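Local coordinates for protein beta-1,4-mannanase (Caldicellulosiruptor saccharolyticus, PDB 1PMH) that binds mannohexaose, and probably mannan, through a jellyroll carbohydrate-binding module of a beta-1,4-mannanase, at residues Ser26-Ile30 against Asp61-Leu65; Met89-Tyr93 against Lys135-Val139; Tyr93-Ser97 against Thr123-Lys129; Ser99-Tyr105 against Phe162-Asn168. All blocks are in the same frame, centred on the assembly; numbering follows the deposited sequence. Where two conformers were deposited one is given.

Contact 1 (Ser26-Ile30 against Asp61-Leu65); sequences SLKCI and DQGDL. With BMA (beta-D-mannopyranose), chain B; EDO (1,2-ethanediol), chain D.
Ser26 meets Asp64 twice, once through its backbone and once through its side chain. The amide N of Asp64 donates to Ser26 O at 2.9 Å, while Ser26 OG donates to Asp64 O at 2.7 Å. The second bond depends on a chi1 of 76°, which sets OG between the backbone N and the carbonyl carbon; the same hydroxyl also bonds to Ala22. A water donates to both Ser26 O and Asp64 OD2, adding a bridge from backbone to carboxylate. Leu27 reaches the strand with its CD2 branch, which meets Leu65 CD1 at 4.1 Å, and its carbonyl O lies 3.2 Å from Gly63 CA in a CA-H...O contact. A CB at Gly63 would clash with Leu27 O and with Cys29 SG, consistent with a need for glycine at this close approach. Lys28 touches Gln62 O through CB, with CG behind it, and its bent chain carries NZ off to Asp25 O. The sulfur of Cys29 rests 3.4 Å from Gly63 N, against the strand backbone. Ile30 closes the segment: its side chain and that of Leu65 cross at about a right angle, CD1 meeting CB. On the strand itself, Gln62 NE2 donates to the syn lone pair of Asp64 OD2 at 2.9 Å and makes a weak bond to O3 of a bound mannose; Trp60 holds Gln62 OE1 and Gln161 holds Asp64 OD1. A type II' turn over Leu27-Ile30 is thus laid against strand 61-68 of the jellyroll beta-sandwich, beside the mannan-binding site to which Gln62 belongs.

Contact 2 (Met89-Tyr93 against Lys135-Val139); sequences MFIPY and KDYTV
Three backbone hydrogen bonds join Met89-Tyr93 to Lys135-Val139. Ile91 and Thr138 form an antiparallel hydrogen-bonded pair, with Ile91 N donating to Thr138 O at 2.9 Å and Thr138 N returning a bond to Ile91 O. The third, Tyr93 N to Asp136 O, is nearly straight at 175°. CA-H...O contacts fill the intervals, among them Val139 CA to Met89 O at 3.3 Å. This is the pairing of strands 84-92 and 135-145 in one sheet of the jellyroll beta-sandwich, and Pro92, as N-cap, is the point where the first strand gives way to helix 93-98. Apolar contacts line both faces. On one, Phe90 and Val139 lie side by side, ring atom CD2 being 3.6 Å from the CG2 branch. On the other, Ile91 CD1 meets the Thr138 methyl CG2 at 4.0 Å. A Thr138 chi1 of -58° turns that methyl anti to the backbone N and sets OG1 beside it. At the Pro92-Tyr137 pair the side chains diverge, yet the proline CG still comes within 4.0 Å of Tyr137 CE2. Polar ends turn to partners beyond the pair: Thr138 OG1 bonds to Ala124 O, and Asp136 OD1 forms a salt bridge with Lys131.

Contact 3 (Tyr93-Ser97 against Thr123-Lys129); sequences YDEFS and TANAGKK
The Tyr93 ring has Lys129 over one face, with Asn125 OD1 and Ala124 O at its edge, the latter 3.4 Å from CE1. The lysine CE stands above that face in a CH-pi contact, 3.7 Å from the ring centroid, and NZ makes a cation-pi contact at 4.0 Å, 28° off the ring normal. With CG anti to the backbone N (chi1 -174°) and the chain extended beyond it, Lys129 runs across the ring at about a right angle. At the edge, in the Asn125 conformer described here, Tyr93 OH donates to Asn125 OD1 at 2.7 Å, ring and amide planes being 47° apart. A phenylalanine in place of Tyr93 would probably leave Asn125 OD1 without its hydroxyl partner. The Phe96 ring lies against the backbone instead, with Ala124 N over one face and CE2 3.3 Å from Thr123 C. Between the two rings Ala124 CB fits close to the helix, 3.6 Å from Ser97 N and touching both Tyr93 CE1 and Phe96 CD2. Two waters complete the contact: one links Asp94 OD1 to Lys129 NZ, the other accepts a hydrogen bond from Ala124 N and donates to Phe96 O. The contact packs short helix 93-98 on the type I turn Thr123-Ala126 and on the start of strand 128-132, a connection at one end of the jellyroll beta-sandwich.

Contact 4 (Ser99-Tyr105 against Phe162-Asn168); sequences SQGGFAY and FAGQNSN. Unlike the reference sequence in segment 99-105: Ala104 (reference Pro).
Strands 102-105 and 162-165 run antiparallel, their axes 4.4 Å apart at closest approach and their directions 152° apart, with Ala104 and Ala163 exchanging two backbone hydrogen bonds. At the next hydrogen-bonded pair, Gln165 N donates to Gly102 O at 2.8 Å, while the return bond from Gly102 N is weak. On one face Phe103 and Phe162 lie side by side, CE1 of the first reaching the edge of the Phe162 ring at 4.0 Å. On the other, Gln165 OE1 comes within 3.5 Å of CB of Ala104, where the reference sequence has proline, and takes its hydrogen bond from Asn121 N. Past the strands, Asn168 OD1 accepts from Gln100 N at 2.8 Å, a bond of 157° with the donor above the carbonyl plane; chi1 of 63° brings the amide across to it. With an alanine in place of Asn168, Gln100 N is likely to lose this acceptor. A water joins Ser99 OG, Gln100 O and Ser167 OG; Ser99 OG also bonds to Phe96 O and Ser167 OG to Tyr169 N. Ser99-Gly101 and Asn166-Asn168, next to Gln165 of the glycan pocket, are thus held by polar bonds, partly through water, rather than by apolar packing.

Overall arrangement
Along the chain contact 1 closes before the others open; contacts 2 and 3 start from the same stretch and share Tyr93, and contact 4 interleaves with both. Contacts 1 and 4, with centres about 12 Å apart, lie on one sheet, where strands 61-68 and 153-165 are neighbours and Gly63 N reaches Phe162 O. Contacts 2 and 3, with centres about 6 Å apart, reach the other sheet. Met89 of contact 2 packs on Phe103, Tyr105 and Phe162 of contact 4, and Phe96 of contact 3 also meets Phe103. These apolar contacts join the two sheets of the jellyroll, the glycan-binding residues Gln62 and Gln165 lying on that of contacts 1 and 4.

Contact 1 (Ser26-Ile30 against Asp61-Leu65)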
loop_
_atom_site.group_PDB
_atom_site.type_symbol
_atom_site.label_atom_id
_atom_site.label_comp_id
_atom_site.label_asym_id
_atom_site.label_seq_id
_atom_site.Cartn_x
_atom_site.Cartn_y
_atom_site.Cartn_z
ATOM N N SER A 26 -14.559 5.194 -1.131
ATOM C CA SER A 26 -13.338 5.231 -1.914
ATOM C C SER A 26 -12.782 3.877 -2.284
ATOM O O SER A 26 -11.938 3.830 -3.208
ATOM C CB SER A 26 -12.223 6.031 -1.219
ATOM O OG SER A 26 -11.627 5.325 -0.175
ATOM N N LEU A 27 -13.153 2.817 -1.566
ATOM C CA LEU A 27 -12.434 1.563 -1.752
ATOM C C LEU A 27 -12.637 0.975 -3.141
ATOM O O LEU A 27 -11.710 0.456 -3.736
ATOM C CB LEU A 27 -12.753 0.563 -0.640
ATOM C CG LEU A 27 -12.139 0.907 0.714
ATOM C CD1 LEU A 27 -12.736 0.057 1.819
ATOM C CD2 LEU A 27 -10.638 0.801 0.735
ATOM N N LYS A 28 -13.896 0.937 -3.586
ATOM C CA LYS A 28 -14.245 0.585 -4.956
ATOM C C LYS A 28 -13.761 -0.816 -5.310
ATOM O O LYS A 28 -14.373 -1.794 -4.870
ATOM C CB LYS A 28 -13.838 1.681 -5.959
ATOM C CG LYS A 28 -14.377 3.087 -5.672
ATOM C CD LYS A 28 -15.867 3.250 -5.988
ATOM C CE LYS A 28 -16.262 4.697 -6.336
ATOM N NZ LYS A 28 -15.750 5.860 -5.507
ATOM N N CYS A 29 -12.713 -0.958 -6.114
ATOM C CA CYS A 29 -12.177 -2.262 -6.468
ATOM C C CYS A 29 -11.642 -3.032 -5.293
ATOM O O CYS A 29 -11.533 -4.265 -5.343
ATOM C CB CYS A 29 -11.074 -2.116 -7.494
ATOM S SG CYS A 29 -9.631 -1.174 -6.896
ATOM N N ILE A 30 -11.326 -2.358 -4.196
ATOM C CA ILE A 30 -10.944 -3.026 -2.973
ATOM C C ILE A 30 -12.218 -3.408 -2.248
ATOM O O ILE A 30 -12.941 -2.541 -1.771
ATOM C CB ILE A 30 -10.046 -2.117 -2.107
ATOM C CG1 ILE A 30 -8.779 -1.695 -2.829
ATOM C CG2 ILE A 30 -9.762 -2.869 -0.804
ATOM C CD1 ILE A 30 -8.108 -0.482 -2.225
ATOM N N ASP A 61 -9.194 0.943 -13.173
ATOM C CA ASP A 61 -10.212 0.478 -12.245
ATOM C C ASP A 61 -9.736 0.770 -10.816
ATOM O O ASP A 61 -9.082 -0.064 -10.178
ATOM C CB ASP A 61 -10.445 -1.015 -12.480
ATOM C CG ASP A 61 -11.666 -1.551 -11.806
ATOM O OD1 ASP A 61 -12.323 -0.870 -10.987
ATOM O OD2 ASP A 61 -12.041 -2.724 -12.077
ATOM N N GLN A 62 -10.018 1.981 -10.359
ATOM C CA GLN A 62 -9.338 2.599 -9.237
ATOM C C GLN A 62 -10.012 2.333 -7.899
ATOM O O GLN A 62 -11.240 2.248 -7.805
ATOM C CB GLN A 62 -9.310 4.125 -9.486
ATOM C CG GLN A 62 -8.498 4.959 -8.514
ATOM C CD GLN A 62 -8.584 6.429 -8.814
ATOM O OE1 GLN A 62 -8.354 6.866 -9.961
ATOM N NE2 GLN A 62 -8.893 7.236 -7.822
ATOM N N GLY A 63 -9.205 2.249 -6.842
ATOM C CA GLY A 63 -9.659 2.211 -5.472
ATOM C C GLY A 63 -8.614 2.902 -4.619
ATOM O O GLY A 63 -7.440 2.888 -4.963
ATOM N N ASP A 64 -9.035 3.500 -3.520
ATOM C CA ASP A 64 -8.176 4.295 -2.668
ATOM C C ASP A 64 -8.329 3.884 -1.206
ATOM O O ASP A 64 -9.414 3.874 -0.641
ATOM C CB ASP A 64 -8.431 5.789 -2.839
ATOM C CG ASP A 64 -8.093 6.296 -4.230
ATOM O OD1 ASP A 64 -6.937 6.664 -4.448
ATOM O OD2 ASP A 64 -8.948 6.289 -5.130
ATOM N N LEU A 65 -7.210 3.514 -0.629
ATOM C CA LEU A 65 -7.049 3.013 0.731
ATOM C C LEU A 65 -6.325 4.095 1.515
ATOM O O LEU A 65 -5.275 4.509 1.106
ATOM C CB LEU A 65 -6.201 1.742 0.669
ATOM C CG LEU A 65 -5.868 1.108 1.993
ATOM C CD1 LEU A 65 -7.046 0.299 2.563
ATOM C CD2 LEU A 65 -4.633 0.238 1.808
HETATM C C1 BMA B . -5.233 9.684 -11.801
HETATM C C2 BMA B . -5.668 9.161 -10.467
HETATM C C3 BMA B . -6.488 10.254 -9.791
HETATM C C4 BMA B . -5.686 11.567 -9.771
HETATM C C5 BMA B . -5.143 11.909 -11.143
HETATM C C6 BMA B . -4.227 13.116 -11.044
HETATM O O2 BMA B . -4.534 8.861 -9.685
HETATM O O3 BMA B . -6.896 9.788 -8.499
HETATM O O4 BMA B . -6.553 12.633 -9.499
HETATM O O5 BMA B . -4.409 10.835 -11.668
HETATM O O6 BMA B . -3.920 13.522 -12.331
HETATM C C1 EDO D . -15.031 -3.895 -8.856
HETATM O O1 EDO D . -15.783 -2.786 -8.431
HETATM C C2 EDO D . -13.841 -3.238 -9.507
HETATM O O2 EDO D . -13.749 -4.004 -10.673
HETATM O O HOH W 1 -11.545 5.778 -5.108
#

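Contact 2 (Met89-Tyr93 against Lys135-Val139)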
loop_
_atom_site.group_PDB
_atom_site.type_symbol
_atom_site.label_atom_id
_atom_site.label_comp_id
_atom_site.label_asym_id
_atom_site.label_seq_id
_atom_site.Cartn_x
_atom_site.Cartn_y
_atom_site.Cartn_z
HETATM N N MSE A 89 4.696 -4.779 -0.766
HETATM C CA MSE A 89 3.443 -5.214 -1.373
HETATM C C MSE A 89 3.627 -6.610 -1.909
HETATM O O MSE A 89 4.651 -6.900 -2.524
HETATM C CB MSE A 89 3.119 -4.221 -2.469
HETATM C CG MSE A 89 1.877 -4.483 -3.194
HETATM SE SE MSE A 89 1.665 -3.241 -4.692
HETATM C CE MSE A 89 1.794 -1.772 -3.877
ATOM N N PHE A 90 2.630 -7.477 -1.707
ATOM C CA PHE A 90 2.718 -8.894 -2.034
ATOM C C PHE A 90 1.486 -9.285 -2.843
ATOM O O PHE A 90 0.371 -9.052 -2.386
ATOM C CB PHE A 90 2.765 -9.790 -0.774
ATOM C CG PHE A 90 3.835 -9.398 0.222
ATOM C CD1 PHE A 90 3.683 -8.321 1.045
ATOM C CD2 PHE A 90 4.976 -10.155 0.332
ATOM C CE1 PHE A 90 4.669 -7.930 1.915
ATOM C CE2 PHE A 90 5.981 -9.773 1.213
ATOM C CZ PHE A 90 5.812 -8.651 1.979
ATOM N N ILE A 91 1.687 -9.973 -3.957
ATOM C CA ILE A 91 0.561 -10.470 -4.749
ATOM C C ILE A 91 0.856 -11.937 -5.046
ATOM O O ILE A 91 1.914 -12.252 -5.571
ATOM C CB ILE A 91 0.359 -9.705 -6.076
ATOM C CG1 ILE A 91 0.467 -8.184 -5.892
ATOM C CG2 ILE A 91 -0.979 -10.101 -6.650
ATOM C CD1 ILE A 91 1.836 -7.571 -6.151
ATOM N N PRO A 92 -0.075 -12.856 -4.743
ATOM C CA PRO A 92 0.130 -14.290 -5.067
ATOM C C PRO A 92 0.571 -14.427 -6.530
ATOM O O PRO A 92 -0.141 -14.039 -7.450
ATOM C CB PRO A 92 -1.243 -14.889 -4.824
ATOM C CG PRO A 92 -1.862 -14.039 -3.853
ATOM C CD PRO A 92 -1.374 -12.665 -4.064
ATOM N N TYR A 93 1.710 -15.069 -6.750
ATOM C CA TYR A 93 2.353 -15.103 -8.033
ATOM C C TYR A 93 1.594 -15.888 -9.049
ATOM O O TYR A 93 1.397 -15.425 -10.174
ATOM C CB TYR A 93 3.779 -15.634 -7.917
ATOM C CG TYR A 93 4.518 -15.666 -9.226
ATOM C CD1 TYR A 93 5.256 -14.574 -9.680
ATOM C CD2 TYR A 93 4.420 -16.778 -10.060
ATOM C CE1 TYR A 93 5.888 -14.619 -10.898
ATOM C CE2 TYR A 93 5.052 -16.814 -11.284
ATOM C CZ TYR A 93 5.774 -15.722 -11.702
ATOM O OH TYR A 93 6.402 -15.736 -12.928
ATOM N N LYS A 135 3.772 -20.670 -0.684
ATOM C CA LYS A 135 3.190 -20.030 -1.840
ATOM C C LYS A 135 4.154 -18.961 -2.319
ATOM O O LYS A 135 4.751 -18.238 -1.547
ATOM C CB LYS A 135 1.855 -19.389 -1.432
ATOM C CG LYS A 135 1.010 -18.836 -2.534
ATOM C CD LYS A 135 -0.453 -18.636 -2.089
ATOM C CE LYS A 135 -1.433 -19.143 -3.144
ATOM N NZ LYS A 135 -1.046 -18.803 -4.560
ATOM N N ASP A 136 4.246 -18.832 -3.634
ATOM C CA ASP A 136 5.029 -17.789 -4.239
ATOM C C ASP A 136 4.278 -16.467 -4.333
ATOM O O ASP A 136 3.079 -16.494 -4.643
ATOM C CB ASP A 136 5.530 -18.218 -5.627
ATOM C CG ASP A 136 6.478 -19.379 -5.581
ATOM O OD1 ASP A 136 7.276 -19.486 -4.624
ATOM O OD2 ASP A 136 6.438 -20.235 -6.476
ATOM N N TYR A 137 5.003 -15.359 -4.166
ATOM C CA TYR A 137 4.461 -14.029 -4.268
ATOM C C TYR A 137 5.342 -13.155 -5.137
ATOM O O TYR A 137 6.575 -13.222 -5.056
ATOM C CB TYR A 137 4.399 -13.366 -2.894
ATOM C CG TYR A 137 3.376 -14.038 -2.004
ATOM C CD1 TYR A 137 3.680 -15.163 -1.229
ATOM C CD2 TYR A 137 2.076 -13.590 -1.948
ATOM C CE1 TYR A 137 2.718 -15.793 -0.469
ATOM C CE2 TYR A 137 1.088 -14.206 -1.199
ATOM C CZ TYR A 137 1.410 -15.347 -0.462
ATOM O OH TYR A 137 0.451 -15.988 0.277
ATOM N N THR A 138 4.703 -12.276 -5.903
ATOM C CA THR A 138 5.355 -11.082 -6.445
ATOM C C THR A 138 5.482 -10.084 -5.322
ATOM O O THR A 138 4.476 -9.778 -4.677
ATOM C CB THR A 138 4.433 -10.497 -7.530
ATOM O OG1 THR A 138 4.187 -11.464 -8.547
ATOM C CG2 THR A 138 4.974 -9.215 -8.100
ATOM N N VAL A 139 6.704 -9.607 -5.067
ATOM C CA VAL A 139 6.950 -8.675 -3.986
ATOM C C VAL A 139 7.569 -7.407 -4.525
ATOM O O VAL A 139 8.588 -7.412 -5.225
ATOM C CB VAL A 139 7.879 -9.315 -2.970
ATOM C CG1 VAL A 139 8.183 -8.339 -1.826
ATOM C CG2 VAL A 139 7.271 -10.629 -2.439
#

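Contact 3 (Tyr93-Ser97 against Thr123-Lys129)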
loop_
_atom_site.group_PDB
_atom_site.type_symbol
_atom_site.label_atom_id
_atom_site.label_comp_id
_atom_site.label_asym_id
_atom_site.label_seq_id
_atom_site.Cartn_x
_atom_site.Cartn_y
_atom_site.Cartn_z
ATOM N N TYR A 93 1.710 -15.069 -6.750
ATOM C CA TYR A 93 2.353 -15.103 -8.033
ATOM C C TYR A 93 1.594 -15.888 -9.049
ATOM O O TYR A 93 1.397 -15.425 -10.174
ATOM C CB TYR A 93 3.779 -15.634 -7.917
ATOM C CG TYR A 93 4.518 -15.666 -9.226
ATOM C CD1 TYR A 93 5.256 -14.574 -9.680
ATOM C CD2 TYR A 93 4.420 -16.778 -10.060
ATOM C CE1 TYR A 93 5.888 -14.619 -10.898
ATOM C CE2 TYR A 93 5.052 -16.814 -11.284
ATOM C CZ TYR A 93 5.774 -15.722 -11.702
ATOM O OH TYR A 93 6.402 -15.736 -12.928
ATOM N N ASP A 94 1.183 -17.096 -8.697
ATOM C CA ASP A 94 0.597 -17.979 -9.707
ATOM C C ASP A 94 -0.692 -17.386 -10.262
ATOM O O ASP A 94 -0.874 -17.293 -11.473
ATOM C CB ASP A 94 0.391 -19.377 -9.138
ATOM C CG ASP A 94 1.702 -20.114 -8.941
ATOM O OD1 ASP A 94 2.742 -19.777 -9.551
ATOM O OD2 ASP A 94 1.761 -21.079 -8.154
ATOM N N GLU A 95 -1.580 -16.967 -9.368
ATOM C CA GLU A 95 -2.824 -16.360 -9.813
ATOM C C GLU A 95 -2.607 -15.044 -10.538
ATOM O O GLU A 95 -3.241 -14.741 -11.546
ATOM C CB GLU A 95 -3.754 -16.166 -8.627
ATOM C CG GLU A 95 -4.331 -17.464 -8.083
ATOM C CD GLU A 95 -5.063 -18.272 -9.144
ATOM O OE1 GLU A 95 -5.861 -17.671 -9.893
ATOM O OE2 GLU A 95 -4.822 -19.496 -9.255
ATOM N N PHE A 96 -1.673 -14.237 -10.052
ATOM C CA PHE A 96 -1.386 -12.974 -10.724
ATOM C C PHE A 96 -0.810 -13.186 -12.115
ATOM O O PHE A 96 -1.179 -12.524 -13.076
ATOM C CB PHE A 96 -0.480 -12.112 -9.822
ATOM C CG PHE A 96 -0.243 -10.695 -10.266
ATOM C CD1 PHE A 96 -1.199 -9.967 -10.947
ATOM C CD2 PHE A 96 0.922 -10.048 -9.920
ATOM C CE1 PHE A 96 -0.935 -8.663 -11.324
ATOM C CE2 PHE A 96 1.171 -8.737 -10.247
ATOM C CZ PHE A 96 0.241 -8.037 -10.958
ATOM N N SER A 97 0.077 -14.162 -12.241
ATOM C CA SER A 97 0.669 -14.490 -13.532
ATOM C C SER A 97 -0.351 -14.924 -14.561
ATOM O O SER A 97 -0.242 -14.578 -15.735
ATOM C CB SER A 97 1.742 -15.577 -13.367
ATOM O OG SER A 97 1.200 -16.843 -13.017
ATOM N N THR A 123 2.917 -6.310 -13.399
ATOM C CA THR A 123 2.523 -7.685 -13.648
ATOM C C THR A 123 3.334 -8.620 -12.747
ATOM O O THR A 123 4.157 -8.160 -11.969
ATOM C CB THR A 123 2.739 -8.065 -15.117
ATOM O OG1 THR A 123 4.139 -7.984 -15.402
ATOM C CG2 THR A 123 2.035 -7.086 -16.056
ATOM N N ALA A 124 3.118 -9.927 -12.874
ATOM C CA ALA A 124 3.664 -10.871 -11.896
ATOM C C ALA A 124 5.185 -10.883 -11.872
ATOM O O ALA A 124 5.747 -11.266 -10.850
ATOM C CB ALA A 124 3.140 -12.282 -12.132
ATOM N N ASN A 125 5.851 -10.502 -12.950
ATOM C CA ASN A 125 7.296 -10.526 -12.995
ATOM C C ASN A 125 7.940 -9.220 -12.511
ATOM O O ASN A 125 9.148 -9.053 -12.597
ATOM C CB ASN A 125 7.792 -11.076 -14.343
ATOM C CG ASN A 125 7.466 -12.575 -14.507
ATOM O OD1 ASN A 125 7.635 -13.379 -13.578
ATOM N ND2 ASN A 125 6.967 -12.945 -15.681
ATOM N N ALA A 126 7.152 -8.274 -12.003
ATOM C CA ALA A 126 7.683 -7.111 -11.294
ATOM C C ALA A 126 8.379 -7.529 -10.016
ATOM O O ALA A 126 8.129 -8.594 -9.445
ATOM C CB ALA A 126 6.534 -6.138 -10.984
ATOM N N GLY A 127 9.245 -6.647 -9.528
ATOM C CA GLY A 127 9.862 -6.861 -8.235
ATOM C C GLY A 127 10.625 -8.155 -8.171
ATOM O O GLY A 127 11.420 -8.409 -9.076
ATOM N N LYS A 128 10.427 -8.915 -7.084
ATOM C CA LYS A 128 11.078 -10.202 -6.857
ATOM C C LYS A 128 10.040 -11.250 -6.533
ATOM O O LYS A 128 9.029 -10.956 -5.897
ATOM C CB LYS A 128 12.075 -10.148 -5.691
ATOM C CG LYS A 128 11.650 -9.607 -4.350
ATOM C CD LYS A 128 12.878 -9.638 -3.439
ATOM C CE LYS A 128 12.613 -9.407 -1.969
ATOM N NZ LYS A 128 11.810 -8.199 -1.638
ATOM N N LYS A 129 10.306 -12.490 -6.904
ATOM C CA LYS A 129 9.450 -13.602 -6.568
ATOM C C LYS A 129 9.993 -14.255 -5.298
ATOM O O LYS A 129 11.132 -14.707 -5.281
ATOM C CB LYS A 129 9.420 -14.611 -7.724
ATOM C CG LYS A 129 8.437 -15.754 -7.536
ATOM C CD LYS A 129 8.599 -16.707 -8.738
ATOM C CE LYS A 129 7.606 -17.828 -8.769
ATOM N NZ LYS A 129 7.870 -18.646 -9.981
HETATM O O HOH W 2 5.497 -20.315 -8.892
HETATM O O HOH W 3 0.774 -10.850 -14.348
#

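Contact 4 (Ser99-Tyr105 against Phe162-Asn168)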
loop_
_atom_site.group_PDB
_atom_site.type_symbol
_atom_site.label_atom_id
_atom_site.label_comp_id
_atom_site.label_asym_id
_atom_site.label_seq_id
_atom_site.Cartn_x
_atom_site.Cartn_y
_atom_site.Cartn_z
ATOM N N SER A 99 -3.528 -13.947 -14.590
ATOM C CA SER A 99 -4.402 -12.826 -14.860
ATOM C C SER A 99 -3.944 -12.040 -16.077
ATOM O O SER A 99 -2.766 -11.992 -16.384
ATOM C CB SER A 99 -4.612 -11.945 -13.649
ATOM O OG SER A 99 -3.506 -11.125 -13.361
ATOM N N GLN A 100 -4.882 -11.404 -16.765
ATOM C CA GLN A 100 -4.581 -10.540 -17.872
ATOM C C GLN A 100 -4.300 -9.120 -17.378
ATOM O O GLN A 100 -4.726 -8.718 -16.302
ATOM C CB GLN A 100 -5.730 -10.514 -18.881
ATOM C CG GLN A 100 -6.085 -11.859 -19.454
ATOM C CD GLN A 100 -4.910 -12.582 -20.042
ATOM O OE1 GLN A 100 -4.209 -12.063 -20.916
ATOM N NE2 GLN A 100 -4.728 -13.826 -19.620
ATOM N N GLY A 101 -3.649 -8.348 -18.222
ATOM C CA GLY A 101 -3.396 -6.952 -17.925
ATOM C C GLY A 101 -2.433 -6.781 -16.772
ATOM O O GLY A 101 -1.508 -7.546 -16.613
ATOM N N GLY A 102 -2.614 -5.720 -16.003
ATOM C CA GLY A 102 -1.751 -5.423 -14.876
ATOM C C GLY A 102 -2.405 -4.349 -14.052
ATOM O O GLY A 102 -3.578 -4.085 -14.225
ATOM N N PHE A 103 -1.687 -3.806 -13.101
ATOM C CA PHE A 103 -2.246 -2.749 -12.292
ATOM C C PHE A 103 -1.212 -1.674 -12.029
ATOM O O PHE A 103 -0.018 -1.872 -12.166
ATOM C CB PHE A 103 -2.894 -3.288 -10.999
ATOM C CG PHE A 103 -1.944 -3.740 -9.919
ATOM C CD1 PHE A 103 -1.522 -2.871 -8.954
ATOM C CD2 PHE A 103 -1.522 -5.060 -9.838
ATOM C CE1 PHE A 103 -0.673 -3.244 -7.951
ATOM C CE2 PHE A 103 -0.681 -5.449 -8.823
ATOM C CZ PHE A 103 -0.249 -4.523 -7.895
ATOM N N ALA A 104 -1.731 -0.519 -11.644
ATOM C CA ALA A 104 -0.937 0.628 -11.230
ATOM C C ALA A 104 -1.171 0.876 -9.750
ATOM O O ALA A 104 -2.216 0.528 -9.200
ATOM C CB ALA A 104 -1.352 1.845 -12.045
ATOM N N TYR A 105 -0.225 1.514 -9.105
ATOM C CA TYR A 105 -0.409 1.996 -7.760
ATOM C C TYR A 105 0.257 3.347 -7.604
ATOM O O TYR A 105 1.185 3.726 -8.333
ATOM C CB TYR A 105 0.031 0.999 -6.681
ATOM C CG TYR A 105 1.526 0.876 -6.608
ATOM C CD1 TYR A 105 2.248 1.713 -5.801
ATOM C CD2 TYR A 105 2.232 -0.044 -7.360
ATOM C CE1 TYR A 105 3.642 1.662 -5.748
ATOM C CE2 TYR A 105 3.605 -0.134 -7.316
ATOM C CZ TYR A 105 4.319 0.767 -6.553
ATOM O OH TYR A 105 5.687 0.740 -6.468
ATOM N N PHE A 162 -4.812 1.952 -5.907
ATOM C CA PHE A 162 -4.618 0.828 -6.785
ATOM C C PHE A 162 -5.533 1.016 -7.962
ATOM O O PHE A 162 -6.693 1.384 -7.785
ATOM C CB PHE A 162 -4.963 -0.476 -6.065
ATOM C CG PHE A 162 -4.072 -0.780 -4.927
ATOM C CD1 PHE A 162 -4.316 -0.274 -3.663
ATOM C CD2 PHE A 162 -2.951 -1.596 -5.111
ATOM C CE1 PHE A 162 -3.431 -0.533 -2.624
ATOM C CE2 PHE A 162 -2.077 -1.818 -4.041
ATOM C CZ PHE A 162 -2.356 -1.319 -2.830
ATOM N N ALA A 163 -5.086 0.673 -9.161
ATOM C CA ALA A 163 -5.971 0.768 -10.324
ATOM C C ALA A 163 -5.681 -0.358 -11.282
ATOM O O ALA A 163 -4.588 -0.482 -11.822
ATOM C CB ALA A 163 -5.828 2.119 -11.054
ATOM N N GLY A 164 -6.688 -1.189 -11.505
ATOM C CA GLY A 164 -6.546 -2.224 -12.528
ATOM C C GLY A 164 -6.428 -1.594 -13.917
ATOM O O GLY A 164 -7.172 -0.706 -14.276
ATOM N N GLN A 165 -5.499 -2.095 -14.698
ATOM C CA GLN A 165 -5.286 -1.615 -16.075
ATOM C C GLN A 165 -5.586 -2.775 -17.008
ATOM O O GLN A 165 -4.757 -3.599 -17.345
ATOM C CB GLN A 165 -3.868 -1.093 -16.269
ATOM C CG GLN A 165 -3.531 0.151 -15.457
ATOM C CD GLN A 165 -2.146 0.645 -15.684
ATOM O OE1 GLN A 165 -1.223 0.122 -15.038
ATOM N NE2 GLN A 165 -1.962 1.563 -16.572
ATOM N N ASN A 166 -6.871 -2.868 -17.351
ATOM C CA ASN A 166 -7.382 -4.003 -18.130
ATOM C C ASN A 166 -7.042 -5.316 -17.456
ATOM O O ASN A 166 -6.780 -6.303 -18.119
ATOM C CB ASN A 166 -6.907 -3.977 -19.583
ATOM C CG ASN A 166 -7.154 -2.633 -20.222
ATOM O OD1 ASN A 166 -8.291 -2.198 -20.217
ATOM N ND2 ASN A 166 -6.107 -1.907 -20.563
ATOM N N SER A 167 -7.116 -5.365 -16.122
ATOM C CA SER A 167 -6.855 -6.582 -15.365
ATOM C C SER A 167 -8.155 -7.328 -15.075
ATOM O O SER A 167 -9.189 -6.727 -14.803
ATOM C CB SER A 167 -6.190 -6.230 -14.037
ATOM O OG SER A 167 -5.985 -7.361 -13.216
ATOM N N ASN A 168 -8.062 -8.658 -15.024
ATOM C CA ASN A 168 -9.119 -9.509 -14.487
ATOM C C ASN A 168 -8.733 -10.177 -13.180
ATOM O O ASN A 168 -9.392 -11.145 -12.748
ATOM C CB ASN A 168 -9.588 -10.553 -15.498
ATOM C CG ASN A 168 -8.526 -11.533 -15.891
ATOM O OD1 ASN A 168 -7.369 -11.430 -15.418
ATOM N ND2 ASN A 168 -8.778 -12.475 -16.701
HETATM O O HOH W 4 -3.537 -8.384 -13.763
HETATM O O HOH W 5 -6.726 -14.557 -17.292
#